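Local coordinates for oxidoreductase, NAD-binding/iron-sulfur cluster-binding protein (Nitratireductor pacificus pht-3B, PDB 6ZXU), which is a catabolic reductive dehalogenase that carries cobalamin and two [4Fe-4S] clusters and probably removes halogens from organic substrates by reduction, at residues 84-88 with 177-181; 185-190 with 341-346; 192-197 with 235-241. All coordinates share one frame; numbering follows the deposited sequence.

How the contacts relate
Helix 168-190 ties the set together: its middle turns meet the end of helix 74-85 in contact 1, its last turns meet helix 342-354 in contact 2, and the chain then continues into strand 194-198, which pairs with strand 232-239 in contact 3. All three are largely buried, but contact 3 lies farthest out, its centre about 25 Å from that of the chain against about 18 Å for the other two, and uses an outermost strand of its sheet. Contacts 1 and 2 have no direct hydrogen bond across them and rest on packing; contact 3 is a backbone ladder with polar side-chain bonds. R188 of contact 2 reaches L88 O of contact 1 and A194 O of contact 3.

Contact 1 of 3, residues 84-88 with 177-181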
loop_
_atom_site.group_PDB
_atom_site.type_symbol
_atom_site.label_atom_id
_atom_site.label_comp_id
_atom_site.label_asym_id
_atom_site.label_seq_id
_atom_site.Cartn_x
_atom_site.Cartn_y
_atom_site.Cartn_z
ATOM N N PHE A 84 -15.571 -10.095 0.533
ATOM C CA PHE A 84 -14.699 -10.322 1.673
ATOM C C PHE A 84 -15.321 -11.201 2.749
ATOM O O PHE A 84 -14.603 -11.928 3.407
ATOM C CB PHE A 84 -14.225 -8.974 2.289
ATOM C CG PHE A 84 -13.483 -8.087 1.338
ATOM C CD1 PHE A 84 -12.708 -8.620 0.294
ATOM C CD2 PHE A 84 -13.458 -6.706 1.539
ATOM C CE1 PHE A 84 -12.048 -7.774 -0.606
ATOM C CE2 PHE A 84 -12.774 -5.871 0.674
ATOM C CZ PHE A 84 -12.079 -6.382 -0.405
ATOM N N THR A 85 -16.651 -11.154 2.877
ATOM C CA THR A 85 -17.405 -12.077 3.702
ATOM C C THR A 85 -17.144 -13.573 3.508
ATOM O O THR A 85 -17.080 -14.332 4.473
ATOM C CB THR A 85 -18.898 -11.825 3.521
ATOM O OG1 THR A 85 -19.195 -10.470 3.882
ATOM C CG2 THR A 85 -19.693 -12.770 4.338
ATOM N N ARG A 86 -16.858 -13.989 2.278
ATOM C CA ARG A 86 -16.512 -15.387 1.969
ATOM C C ARG A 86 -15.253 -15.831 2.670
ATOM O O ARG A 86 -14.978 -17.019 2.769
ATOM C CB ARG A 86 -16.333 -15.563 0.429
ATOM C CG ARG A 86 -17.535 -14.933 -0.295
ATOM C CD ARG A 86 -17.810 -15.332 -1.722
ATOM N NE ARG A 86 -16.646 -15.371 -2.601
ATOM C CZ ARG A 86 -15.985 -16.473 -2.974
ATOM N NH1 ARG A 86 -14.956 -16.362 -3.833
ATOM N NH2 ARG A 86 -16.330 -17.678 -2.492
ATOM N N PHE A 87 -14.450 -14.907 3.163
ATOM C CA PHE A 87 -13.177 -15.318 3.751
ATOM C C PHE A 87 -13.083 -15.030 5.290
ATOM O O PHE A 87 -11.977 -15.095 5.871
ATOM C CB PHE A 87 -12.008 -14.626 2.995
ATOM C CG PHE A 87 -12.115 -14.760 1.491
ATOM C CD1 PHE A 87 -11.989 -16.021 0.913
ATOM C CD2 PHE A 87 -12.438 -13.695 0.701
ATOM C CE1 PHE A 87 -12.195 -16.210 -0.439
ATOM C CE2 PHE A 87 -12.590 -13.872 -0.652
ATOM C CZ PHE A 87 -12.465 -15.117 -1.223
ATOM N N LEU A 88 -14.213 -14.740 5.909
ATOM C CA LEU A 88 -14.300 -14.583 7.363
ATOM C C LEU A 88 -14.135 -15.914 8.077
ATOM O O LEU A 88 -13.709 -15.980 9.241
ATOM C CB LEU A 88 -15.618 -13.962 7.740
ATOM C CG LEU A 88 -15.883 -12.602 7.238
ATOM C CD1 LEU A 88 -17.303 -12.171 7.545
ATOM C CD2 LEU A 88 -14.933 -11.538 7.775
ATOM N N ALA A 177 -14.702 -5.688 7.055
ATOM C CA ALA A 177 -14.729 -7.057 6.590
ATOM C C ALA A 177 -13.406 -7.475 6.053
ATOM O O ALA A 177 -12.939 -8.549 6.266
ATOM C CB ALA A 177 -15.782 -7.182 5.537
ATOM N N GLU A 178 -12.797 -6.592 5.278
ATOM C CA GLU A 178 -11.480 -6.840 4.734
ATOM C C GLU A 178 -10.467 -7.157 5.819
ATOM O O GLU A 178 -9.765 -8.185 5.767
ATOM C CB GLU A 178 -11.014 -5.567 4.020
ATOM C CG GLU A 178 -9.638 -5.663 3.376
ATOM C CD GLU A 178 -8.829 -4.346 3.521
ATOM O OE1 GLU A 178 -9.170 -3.307 2.881
ATOM O OE2 GLU A 178 -7.824 -4.312 4.305
ATOM N N ILE A 179 -10.338 -6.274 6.801
ATOM C CA ILE A 179 -9.405 -6.468 7.912
ATOM C C ILE A 179 -9.745 -7.736 8.702
ATOM O O ILE A 179 -8.884 -8.542 9.001
ATOM C CB ILE A 179 -9.380 -5.226 8.854
ATOM C CG1 ILE A 179 -8.894 -4.024 8.057
ATOM C CG2 ILE A 179 -8.542 -5.523 10.082
ATOM C CD1 ILE A 179 -8.938 -2.727 8.819
ATOM N N ALA A 180 -11.023 -7.955 9.003
ATOM C CA ALA A 180 -11.428 -9.185 9.763
ATOM C C ALA A 180 -11.111 -10.481 9.039
ATOM O O ALA A 180 -10.714 -11.456 9.655
ATOM C CB ALA A 180 -12.915 -9.120 10.086
ATOM N N ALA A 181 -11.275 -10.490 7.707
ATOM C CA ALA A 181 -10.958 -11.640 6.861
ATOM C C ALA A 181 -9.482 -11.911 6.835
ATOM O O ALA A 181 -9.076 -13.068 6.973
ATOM C CB ALA A 181 -11.446 -11.415 5.434
#
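F84 and A177 meet CB to CB at 4.0 Å, and beyond that point the phenyl ring lies alongside the aliphatic part of E178. CD2 of F84 is 3.7 Å from CB of E178, while CG of E178 sits over one face of the ring. The first torsion of F84 turns CG beside its own backbone N, chi1 -59°, and this lays the ring along E178, whose carboxylate plane stands 86° from it. Replacing F84 by an alanine would probably open a gap beside CB and CG of E178, leaving its salt bridges to hold the chain without the ring's support.

The second bump is L88. Its CD2 methyl enters a shallow hollow on the helix surface, 3.9 Å from CB of A180, 3.8 Å from N of A181 and 3.9 Å from O of A177. Small residues make this close fit possible: CB of A181 in turn rests against the type I turn T85-L88, 3.8 Å from O of F84, with CB of F87 touching it at 4.1 Å.

No hydrogen bond crosses the contact; E178 spends its carboxylate on salt bridges to R175 and R455. The contact thus seats the end of helix 74-85 on helix 168-190, with F84 and F87 also touching helix 342-354, L88 packing on strand 194-198, and A180 reaching F146 of strand 142-149.

Contact 2 of 3, residues 185-190 with 341-346; sequences GYVRWM and HPLALG
G185 and G346 bring the two backbones together, their CA atoms 4.5 Å apart; a CB on either would come tight against the opposite main chain. Next in sequence, Y186 swings CG away from its backbone N (chi1 165°), which carries the ring across the start of the second helix. Its CD1 lies 3.7 Å from CB of P342, which comes at the ring edge, and 4.0 Å from CB of L343. The phenol OH bonds to N109, beyond the contact.

This is a helix-helix packing in which the axes of the two short segments approach to 7.7 Å, their N-to-C directions 131° apart, and the second helix opens with a side-chain N-cap: ND1 of H341 accepts from N of L343 at 3.0 Å. H341 NE2 bonds to O of F642, so both ring nitrogens are engaged. Its side chain lies about 14 Å from the bound cobalamin.

One turn after G185, W189 offers a face of its indole to L345. CB of L345 stands 3.7 Å from the centroid of the five-membered ring, 10° off the normal, a CH-pi contact, and CD1 of L345 lies over the same indole, toward its rim. A water accepts from NE1 of W189; its second link, to O of L345, is doubtfully short. M190 closes the row, its CG 4.3 Å from CB of P342.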
loop_
_atom_site.group_PDB
_atom_site.type_symbol
_atom_site.label_atom_id
_atom_site.label_comp_id
_atom_site.label_asym_id
_atom_site.label_seq_id
_atom_site.Cartn_x
_atom_site.Cartn_y
_atom_site.Cartn_z
ATOM N N GLY A 185 -7.857 -15.062 8.877
ATOM C CA GLY A 185 -7.059 -15.984 8.102
ATOM C C GLY A 185 -5.661 -16.137 8.550
ATOM O O GLY A 185 -5.096 -17.218 8.479
ATOM N N TYR A 186 -5.066 -15.049 9.025
ATOM C CA TYR A 186 -3.712 -15.086 9.625
ATOM C C TYR A 186 -3.655 -16.016 10.843
ATOM O O TYR A 186 -2.736 -16.841 10.958
ATOM C CB TYR A 186 -3.311 -13.654 10.092
ATOM C CG TYR A 186 -2.162 -13.537 11.012
ATOM C CD1 TYR A 186 -0.928 -14.047 10.670
ATOM C CD2 TYR A 186 -2.274 -12.866 12.217
ATOM C CE1 TYR A 186 0.164 -13.914 11.501
ATOM C CE2 TYR A 186 -1.169 -12.682 13.079
ATOM C CZ TYR A 186 0.044 -13.187 12.728
ATOM O OH TYR A 186 1.119 -13.057 13.580
ATOM N N VAL A 187 -4.651 -15.907 11.747
ATOM C CA VAL A 187 -4.667 -16.785 12.962
ATOM C C VAL A 187 -4.927 -18.264 12.538
ATOM O O VAL A 187 -4.295 -19.172 13.061
ATOM C CB VAL A 187 -5.716 -16.290 13.961
ATOM C CG1 VAL A 187 -5.913 -17.242 15.127
ATOM C CG2 VAL A 187 -5.336 -14.915 14.499
ATOM N N ARG A 188 -5.799 -18.472 11.562
ATOM C CA ARG A 188 -6.057 -19.817 10.998
ATOM C C ARG A 188 -4.811 -20.447 10.398
ATOM O O ARG A 188 -4.546 -21.627 10.578
ATOM C CB ARG A 188 -7.179 -19.786 10.005
ATOM C CG ARG A 188 -8.548 -19.613 10.623
ATOM C CD ARG A 188 -9.655 -19.873 9.627
ATOM N NE ARG A 188 -9.631 -18.951 8.450
ATOM C CZ ARG A 188 -10.294 -17.826 8.335
ATOM N NH1 ARG A 188 -11.030 -17.297 9.349
ATOM N NH2 ARG A 188 -10.184 -17.119 7.216
ATOM N N TRP A 189 -3.971 -19.652 9.755
ATOM C CA TRP A 189 -2.704 -20.164 9.235
ATOM C C TRP A 189 -1.647 -20.456 10.269
ATOM O O TRP A 189 -0.711 -21.231 10.028
ATOM C CB TRP A 189 -2.138 -19.204 8.190
ATOM C CG TRP A 189 -2.675 -19.453 6.815
ATOM C CD1 TRP A 189 -3.680 -18.771 6.144
ATOM C CD2 TRP A 189 -2.262 -20.508 5.957
ATOM N NE1 TRP A 189 -3.873 -19.330 4.901
ATOM C CE2 TRP A 189 -3.014 -20.389 4.746
ATOM C CE3 TRP A 189 -1.301 -21.546 6.077
ATOM C CZ2 TRP A 189 -2.868 -21.286 3.674
ATOM C CZ3 TRP A 189 -1.142 -22.457 4.976
ATOM C CH2 TRP A 189 -1.927 -22.303 3.802
ATOM N N MET A 190 -1.754 -19.833 11.445
ATOM C CA MET A 190 -0.894 -20.125 12.588
ATOM C C MET A 190 -1.368 -21.393 13.349
ATOM O O MET A 190 -0.635 -21.919 14.186
ATOM C CB MET A 190 -0.884 -18.929 13.536
ATOM C CG MET A 190 0.065 -17.844 13.071
ATOM S SD MET A 190 0.379 -16.597 14.375
ATOM C CE MET A 190 -1.273 -16.006 14.795
ATOM N N HIS A 341 4.882 -15.999 4.646
ATOM C CA HIS A 341 4.473 -15.603 5.984
ATOM C C HIS A 341 2.968 -15.715 6.127
ATOM O O HIS A 341 2.236 -15.423 5.185
ATOM C CB HIS A 341 4.939 -14.177 6.253
ATOM C CG HIS A 341 4.769 -13.755 7.672
ATOM N ND1 HIS A 341 3.546 -13.401 8.198
ATOM C CD2 HIS A 341 5.662 -13.611 8.663
ATOM C CE1 HIS A 341 3.697 -13.035 9.461
ATOM N NE2 HIS A 341 4.974 -13.183 9.770
ATOM N N PRO A 342 2.467 -16.185 7.291
ATOM C CA PRO A 342 0.990 -16.371 7.472
ATOM C C PRO A 342 0.112 -15.149 7.268
ATOM O O PRO A 342 -1.054 -15.288 6.885
ATOM C CB PRO A 342 0.882 -16.798 8.942
ATOM C CG PRO A 342 2.136 -17.539 9.195
ATOM C CD PRO A 342 3.208 -16.808 8.419
ATOM N N LEU A 343 0.628 -13.962 7.535
ATOM C CA LEU A 343 -0.123 -12.751 7.302
ATOM C C LEU A 343 -0.393 -12.498 5.835
ATOM O O LEU A 343 -1.524 -12.182 5.444
ATOM C CB LEU A 343 0.594 -11.541 7.941
ATOM C CG LEU A 343 -0.154 -10.218 7.865
ATOM C CD1 LEU A 343 -1.520 -10.240 8.550
ATOM C CD2 LEU A 343 0.678 -9.086 8.466
ATOM N N ALA A 344 0.643 -12.635 5.010
ATOM C CA ALA A 344 0.457 -12.567 3.566
ATOM C C ALA A 344 -0.527 -13.655 3.041
ATOM O O ALA A 344 -1.397 -13.384 2.227
ATOM C CB ALA A 344 1.803 -12.731 2.888
ATOM N N LEU A 345 -0.400 -14.864 3.539
ATOM C CA LEU A 345 -1.379 -15.919 3.224
ATOM C C LEU A 345 -2.807 -15.532 3.612
ATOM O O LEU A 345 -3.758 -15.903 2.920
ATOM C CB LEU A 345 -1.000 -17.266 3.881
ATOM C CG LEU A 345 0.198 -17.935 3.201
ATOM C CD1 LEU A 345 0.817 -19.005 4.042
ATOM C CD2 LEU A 345 -0.262 -18.571 1.883
ATOM N N GLY A 346 -2.990 -14.750 4.660
ATOM C CA GLY A 346 -4.354 -14.235 5.012
ATOM C C GLY A 346 -4.875 -13.304 3.979
ATOM O O GLY A 346 -6.087 -13.141 3.831
HETATM O O HOH W 1 -4.334 -18.238 2.150
#

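Contact 3 of 3, residues 192-197 with 235-241; sequences FPARGH and GVVTTGY
T239 OG1 is held in two ways: it donates to O of P193 at 2.7 Å and accepts from N of Y241 at 3.0 Å, the second bond forming an ST turn. With OG1 set opposite its own backbone N (chi1 -178°), the hydroxyl reaches across to the 192-197 segment. A water also bridges O of P193 and N of G240.

From here the segments run as an antiparallel ladder, the 194-198 edge of the 121-126, 142-149, 232-239, 194-198 sheet. A194-T239 and G196-V237 are non-hydrogen-bonded pairs; R195-T238 and H197-V236 are hydrogen-bonded ones, with N of R195 3.0 Å from O of T238. On the face that carries R195, H197, V236 and T238, NE2 of H197 and OG1 of T238 lie 2.9 Å apart in a nearly straight bond (163°), the hydroxyl lying at the imidazole edge, in its plane. That hydroxyl also bonds to ND1 of H140, while ND1 of H197 takes N of Q203. R195 folds back to its own strand, NH1 to O of G196, while NH2 forms a salt bridge with D201.

Past the ladder, the Y241 ring turns an edge to the F192 face, centroids 4.8 Å apart and planes at 52°. CD1 of Y241 stands over the centre of the F192 ring.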
loop_
_atom_site.group_PDB
_atom_site.type_symbol
_atom_site.label_atom_id
_atom_site.label_comp_id
_atom_site.label_asym_id
_atom_site.label_seq_id
_atom_site.Cartn_x
_atom_site.Cartn_y
_atom_site.Cartn_z
ATOM N N PHE A 192 -4.873 -21.972 14.554
ATOM C CA PHE A 192 -5.950 -21.779 15.502
ATOM C C PHE A 192 -7.196 -21.411 14.811
ATOM O O PHE A 192 -7.195 -20.537 13.929
ATOM C CB PHE A 192 -5.596 -20.665 16.559
ATOM C CG PHE A 192 -4.357 -20.922 17.325
ATOM C CD1 PHE A 192 -3.103 -20.636 16.781
ATOM C CD2 PHE A 192 -4.406 -21.506 18.582
ATOM C CE1 PHE A 192 -1.932 -20.953 17.441
ATOM C CE2 PHE A 192 -3.250 -21.789 19.249
ATOM C CZ PHE A 192 -2.006 -21.496 18.701
ATOM N N PRO A 193 -8.309 -22.058 15.133
ATOM C CA PRO A 193 -9.583 -21.623 14.593
ATOM C C PRO A 193 -9.929 -20.206 14.962
ATOM O O PRO A 193 -9.644 -19.724 16.065
ATOM C CB PRO A 193 -10.583 -22.591 15.238
ATOM C CG PRO A 193 -9.764 -23.837 15.400
ATOM C CD PRO A 193 -8.434 -23.348 15.845
ATOM N N ALA A 194 -10.480 -19.508 14.015
ATOM C CA ALA A 194 -10.796 -18.059 14.129
ATOM C C ALA A 194 -11.783 -17.642 13.083
ATOM O O ALA A 194 -11.806 -18.183 11.952
ATOM C CB ALA A 194 -9.508 -17.261 13.982
ATOM N N ARG A 195 -12.647 -16.772 13.457
ATOM C CA ARG A 195 -13.734 -16.364 12.611
ATOM C C ARG A 195 -13.860 -14.837 12.680
ATOM O O ARG A 195 -13.774 -14.236 13.772
ATOM C CB ARG A 195 -15.014 -17.007 13.107
ATOM C CG ARG A 195 -16.330 -16.478 12.574
ATOM C CD ARG A 195 -16.508 -16.735 11.132
ATOM N NE ARG A 195 -17.902 -16.909 10.707
ATOM C CZ ARG A 195 -18.804 -15.980 10.445
ATOM N NH1 ARG A 195 -18.599 -14.675 10.572
ATOM N NH2 ARG A 195 -20.019 -16.388 10.018
ATOM N N GLY A 196 -14.033 -14.181 11.518
ATOM C CA GLY A 196 -14.201 -12.758 11.437
ATOM C C GLY A 196 -15.657 -12.399 11.420
ATOM O O GLY A 196 -16.506 -13.192 10.995
ATOM N N HIS A 197 -15.942 -11.222 11.908
ATOM C CA HIS A 197 -17.292 -10.728 12.015
ATOM C C HIS A 197 -17.347 -9.279 11.691
ATOM O O HIS A 197 -16.434 -8.506 12.076
ATOM C CB HIS A 197 -17.856 -10.942 13.479
ATOM C CG HIS A 197 -17.617 -12.290 14.059
ATOM N ND1 HIS A 197 -18.591 -13.264 14.167
ATOM C CD2 HIS A 197 -16.496 -12.842 14.568
ATOM C CE1 HIS A 197 -18.087 -14.338 14.731
ATOM N NE2 HIS A 197 -16.821 -14.107 14.999
ATOM N N GLY A 235 -15.200 -4.342 13.410
ATOM C CA GLY A 235 -14.930 -5.695 13.016
ATOM C C GLY A 235 -14.424 -6.431 14.261
ATOM O O GLY A 235 -13.886 -5.827 15.177
ATOM N N VAL A 236 -14.597 -7.746 14.273
ATOM C CA VAL A 236 -14.193 -8.643 15.380
ATOM C C VAL A 236 -13.606 -9.909 14.790
ATOM O O VAL A 236 -14.046 -10.419 13.755
ATOM C CB VAL A 236 -15.380 -8.998 16.284
ATOM C CG1 VAL A 236 -14.957 -10.037 17.294
ATOM C CG2 VAL A 236 -15.942 -7.749 16.953
ATOM N N VAL A 237 -12.551 -10.379 15.404
ATOM C CA VAL A 237 -12.090 -11.731 15.170
ATOM C C VAL A 237 -12.232 -12.506 16.505
ATOM O O VAL A 237 -11.618 -12.147 17.519
ATOM C CB VAL A 237 -10.631 -11.758 14.717
ATOM C CG1 VAL A 237 -10.151 -13.175 14.553
ATOM C CG2 VAL A 237 -10.465 -10.974 13.390
ATOM N N THR A 238 -13.030 -13.590 16.505
ATOM C CA THR A 238 -13.167 -14.437 17.660
ATOM C C THR A 238 -12.271 -15.636 17.439
ATOM O O THR A 238 -12.107 -16.130 16.307
ATOM C CB THR A 238 -14.608 -14.915 17.902
ATOM O OG1 THR A 238 -15.075 -15.622 16.733
ATOM C CG2 THR A 238 -15.503 -13.748 18.199
ATOM N N THR A 239 -11.683 -16.134 18.500
ATOM C CA THR A 239 -10.762 -17.252 18.392
ATOM C C THR A 239 -10.548 -17.919 19.764
ATOM O O THR A 239 -10.886 -17.352 20.808
ATOM C CB THR A 239 -9.402 -16.762 17.810
ATOM O OG1 THR A 239 -8.491 -17.853 17.654
ATOM C CG2 THR A 239 -8.735 -15.746 18.715
ATOM N N GLY A 240 -9.999 -19.123 19.731
ATOM C CA GLY A 240 -9.520 -19.825 20.909
ATOM C C GLY A 240 -8.030 -19.623 21.117
ATOM O O GLY A 240 -7.486 -20.065 22.128
ATOM N N TYR A 241 -7.357 -18.930 20.187
ATOM C CA TYR A 241 -5.960 -18.399 20.378
ATOM C C TYR A 241 -6.042 -17.418 21.585
ATOM O O TYR A 241 -6.613 -16.320 21.495
ATOM C CB TYR A 241 -5.539 -17.638 19.092
ATOM C CG TYR A 241 -4.135 -17.043 18.963
ATOM C CD1 TYR A 241 -3.045 -17.821 19.028
ATOM C CD2 TYR A 241 -3.986 -15.722 18.617
ATOM C CE1 TYR A 241 -1.785 -17.325 18.785
ATOM C CE2 TYR A 241 -2.732 -15.151 18.389
ATOM C CZ TYR A 241 -1.627 -15.939 18.435
ATOM O OH TYR A 241 -0.358 -15.392 18.194
HETATM O O HOH W 2 -9.236 -21.202 18.110
#